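Local coordinates for protein PHOX (Pseudomonas fluorescens, PDB 4A9V) that probably hydrolyses phosphate monoesters as a PhoX-type alkaline phosphatase, using a cofactor of iron and calcium ions, at residues T184-Y189 with R316-H321. Residues are numbered along the deposited sequence; the frame is centred on the assembly and turned at random.
Sequences TPWGTY and RDILDH
The indole of Trp186 lies between Ile318 and Thr184. Ile318 CG2 sits over one face, offset toward the rim, and makes a CH-pi contact. Ile318 CG2 is 3.8 Å from the centroid of the Trp186 six-membered ring, 27° off the normal. Ile318 CG2 comes closest to Trp186 CZ2, at 3.4 Å. On the opposite face, Thr184 CB lies over the centre of the Trp186 ring, 3.4 Å above the plane. The edge meets Leu319, whose CG is 3.9 Å from Trp186 CZ2. Both leucine methyls follow slightly farther out.

With chi1 at 52°, CG of Trp186 is tucked between its own backbone N and C, and the indole folds back over Thr184. A type I beta turn from Thr184 to Gly187 brings these two residues together. It is closed by a hydrogen bond from Gly187 N to Thr184 O, 3.2 Å. NE1 of the buried Trp186 is hydrogen-bonded to Glu251 OE2, which also hydrogen-bonds Thr188 OG1.

On the other side, Ile318 and Leu319 belong to a short 3-10 segment, and Asp320 N is hydrogen-bonded to Asp317 O. Leu319 also reaches Phe301 and Leu190, and Ile318 packs on Ser303.

This is apolar packing away from the metal cofactor. It joins the turn between strands 178-183 and 189-193 to the loop between strands 296-303 and 322-329, thus linking connections of two different sheets of the PhoX beta-propeller.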
ATOM      1  N   THR A 184     -14.321  -1.339   0.325  1.00  6.95           N
ATOM      2  CA  THR A 184     -15.297  -2.409   0.146  1.00  7.35           C
ATOM      3  C   THR A 184     -16.628  -1.840  -0.336  1.00  7.69           C
ATOM      4  O   THR A 184     -16.980  -0.698  -0.025  1.00  8.92           O
ATOM      5  CB  THR A 184     -15.537  -3.214   1.434  1.00  7.31           C
ATOM      6  OG1 THR A 184     -16.361  -2.447   2.318  1.00  7.59           O
ATOM      7  CG2 THR A 184     -14.232  -3.602   2.103  1.00  7.65           C
ATOM      8  N   PRO A 185     -17.426  -2.681  -1.008  1.00  9.11           N
ATOM      9  CA  PRO A 185     -18.724  -2.222  -1.478  1.00 11.03           C
ATOM     10  C   PRO A 185     -19.766  -2.179  -0.367  1.00 11.77           C
ATOM     11  O   PRO A 185     -20.878  -1.732  -0.614  1.00 21.67           O
ATOM     12  CB  PRO A 185     -19.100  -3.243  -2.559  1.00 13.66           C
ATOM     13  CG  PRO A 185     -18.271  -4.442  -2.284  1.00 14.48           C
ATOM     14  CD  PRO A 185     -17.002  -3.926  -1.671  1.00 10.04           C
ATOM     15  N   TRP A 186     -19.398  -2.579   0.851  1.00  9.51           N
ATOM     16  CA  TRP A 186     -20.277  -2.395   2.008  1.00 10.47           C
ATOM     17  C   TRP A 186     -19.811  -1.271   2.901  1.00 10.06           C
ATOM     18  O   TRP A 186     -20.226  -1.176   4.057  1.00 12.82           O
ATOM     19  CB  TRP A 186     -20.438  -3.701   2.798  1.00  9.96           C
ATOM     20  CG  TRP A 186     -19.145  -4.371   3.189  1.00  9.36           C
ATOM     21  CD1 TRP A 186     -18.470  -4.270   4.402  1.00  9.24           C
ATOM     22  CD2 TRP A 186     -18.365  -5.319   2.387  1.00  8.90           C
ATOM     23  NE1 TRP A 186     -17.328  -5.030   4.382  1.00  9.66           N
ATOM     24  CE2 TRP A 186     -17.214  -5.692   3.200  1.00  8.55           C
ATOM     25  CE3 TRP A 186     -18.505  -5.874   1.128  1.00  9.17           C
ATOM     26  CZ2 TRP A 186     -16.208  -6.510   2.709  1.00  9.11           C
ATOM     27  CZ3 TRP A 186     -17.503  -6.719   0.657  1.00 10.06           C
ATOM     28  CH2 TRP A 186     -16.390  -7.037   1.433  1.00  9.67           C
ATOM     29  N   GLY A 187     -19.092  -0.313   2.324  1.00  9.15           N
ATOM     30  CA  GLY A 187     -18.875   0.979   2.970  1.00  9.39           C
ATOM     31  C   GLY A 187     -17.789   0.986   4.027  1.00  8.91           C
ATOM     32  O   GLY A 187     -17.797   1.832   4.916  1.00 10.25           O
ATOM     33  N   THR A 188     -16.806   0.103   3.885  1.00  7.30           N
ATOM     34  CA  THR A 188     -15.692   0.074   4.810  1.00  7.10           C
ATOM     35  C   THR A 188     -14.343   0.184   4.102  1.00  6.50           C
ATOM     36  O   THR A 188     -14.235   0.068   2.876  1.00  6.74           O
ATOM     37  CB  THR A 188     -15.711  -1.172   5.707  1.00  7.75           C
ATOM     38  OG1 THR A 188     -15.497  -2.335   4.904  1.00  7.86           O
ATOM     39  CG2 THR A 188     -17.029  -1.281   6.482  1.00  9.14           C
ATOM     40  N   TYR A 189     -13.335   0.488   4.910  1.00  6.36           N
ATOM     41  CA  TYR A 189     -11.981   0.733   4.449  1.00  6.38           C
ATOM     42  C   TYR A 189     -11.083  -0.396   4.946  1.00  6.20           C
ATOM     43  O   TYR A 189     -11.175  -0.797   6.111  1.00  7.39           O
ATOM     44  CB  TYR A 189     -11.494   2.060   5.040  1.00  6.40           C
ATOM     45  CG  TYR A 189     -10.104   2.467   4.614  1.00  6.04           C
ATOM     46  CD1 TYR A 189      -9.850   2.814   3.302  1.00  5.85           C
ATOM     47  CD2 TYR A 189      -9.068   2.589   5.536  1.00  6.54           C
ATOM     48  CE1 TYR A 189      -8.595   3.226   2.900  1.00  6.39           C
ATOM     49  CE2 TYR A 189      -7.803   3.006   5.143  1.00  6.32           C
ATOM     50  CZ  TYR A 189      -7.584   3.346   3.825  1.00  6.40           C
ATOM     51  OH  TYR A 189      -6.357   3.787   3.385  1.00  7.26           O
ATOM     52  N   ARG A 316     -21.122  -7.655   8.171  1.00  9.14           N
ATOM     53  CA  ARG A 316     -20.211  -7.440   9.289  1.00 10.50           C
ATOM     54  C   ARG A 316     -19.061  -8.454   9.290  1.00  9.59           C
ATOM     55  O   ARG A 316     -17.919  -8.106   9.584  1.00 13.24           O
ATOM     56  CB  ARG A 316     -20.983  -7.527  10.602  1.00 12.86           C
ATOM     57  CG  ARG A 316     -20.161  -7.188  11.833  1.00 16.50           C
ATOM     58  CD  ARG A 316     -20.919  -7.526  13.107  1.00 23.63           C
ATOM     59  NE  ARG A 316     -21.030  -8.970  13.288  1.00 27.02           N
ATOM     60  CZ  ARG A 316     -22.001  -9.572  13.971  1.00 96.73           C
ATOM     61  NH1 ARG A 316     -22.830  -8.854  14.720  1.00 47.48           N
ATOM     62  NH2 ARG A 316     -22.024 -10.897  14.056  1.00141.01           N
ATOM     63  N   ASP A 317     -19.396  -9.726   9.112  1.00 10.05           N
ATOM     64  CA  ASP A 317     -18.426 -10.803   9.277  1.00 11.39           C
ATOM     65  C   ASP A 317     -17.912 -11.374   7.961  1.00  8.69           C
ATOM     66  O   ASP A 317     -17.331 -12.460   7.950  1.00  9.79           O
ATOM     67  CB  ASP A 317     -19.023 -11.959  10.100  1.00 14.82           C
ATOM     68  CG  ASP A 317     -19.614 -11.502  11.419  1.00 16.81           C
ATOM     69  OD1 ASP A 317     -19.020 -10.615  12.068  1.00 16.17           O
ATOM     70  OD2 ASP A 317     -20.613 -12.118  11.860  1.00 21.99           O
ATOM     71  N   ILE A 318     -18.183 -10.707   6.843  1.00  7.68           N
ATOM     72  CA  ILE A 318     -17.947 -11.330   5.549  1.00  7.52           C
ATOM     73  C   ILE A 318     -16.468 -11.710   5.368  1.00  6.75           C
ATOM     74  O   ILE A 318     -16.157 -12.751   4.793  1.00  8.24           O
ATOM     75  CB  ILE A 318     -18.464 -10.458   4.382  1.00  7.54           C
ATOM     76  CG1 ILE A 318     -18.495 -11.259   3.082  1.00  8.19           C
ATOM     77  CG2 ILE A 318     -17.663  -9.172   4.226  1.00  7.61           C
ATOM     78  CD1 ILE A 318     -19.131 -10.518   1.925  1.00  9.23           C
ATOM     79  N   LEU A 319     -15.557 -10.895   5.893  1.00  6.89           N
ATOM     80  CA  LEU A 319     -14.132 -11.162   5.730  1.00  7.16           C
ATOM     81  C   LEU A 319     -13.563 -12.098   6.792  1.00  7.27           C
ATOM     82  O   LEU A 319     -12.355 -12.328   6.816  1.00  8.39           O
ATOM     83  CB  LEU A 319     -13.340  -9.856   5.702  1.00  7.58           C
ATOM     84  CG  LEU A 319     -13.689  -8.892   4.561  1.00  7.74           C
ATOM     85  CD1 LEU A 319     -12.794  -7.661   4.624  1.00  8.92           C
ATOM     86  CD2 LEU A 319     -13.595  -9.574   3.202  1.00  8.29           C
ATOM     87  N   ASP A 320     -14.434 -12.712   7.600  1.00  7.59           N
ATOM     88  CA  ASP A 320     -14.004 -13.707   8.579  1.00  7.73           C
ATOM     89  C   ASP A 320     -14.104 -15.147   8.083  1.00  7.73           C
ATOM     90  O   ASP A 320     -13.633 -16.060   8.766  1.00  8.85           O
ATOM     91  CB  ASP A 320     -14.796 -13.580   9.883  1.00  8.66           C
ATOM     92  CG  ASP A 320     -14.371 -12.388  10.722  1.00  9.47           C
ATOM     93  OD1 ASP A 320     -13.282 -11.814  10.497  1.00 10.19           O
ATOM     94  OD2 ASP A 320     -15.113 -12.083  11.677  1.00 11.47           O
ATOM     95  N   HIS A 321     -14.743 -15.358   6.936  1.00  8.00           N
ATOM     96  CA  HIS A 321     -15.023 -16.709   6.456  1.00  8.57           C
ATOM     97  C   HIS A 321     -14.771 -16.745   4.986  1.00  7.72           C
ATOM     98  O   HIS A 321     -15.233 -15.875   4.251  1.00  8.16           O
ATOM     99  CB  HIS A 321     -16.477 -17.091   6.738  1.00  9.32           C
ATOM    100  CG  HIS A 321     -16.887 -16.909   8.173  1.00 10.80           C
ATOM    101  ND1 HIS A 321     -16.515 -17.764   9.143  1.00 12.13           N
ATOM    102  CD2 HIS A 321     -17.560 -15.867   8.799  1.00 11.77           C
ATOM    103  CE1 HIS A 321     -16.967 -17.314  10.327  1.00 13.75           C
ATOM    104  NE2 HIS A 321     -17.591 -16.145  10.118  1.00 14.48           N
TER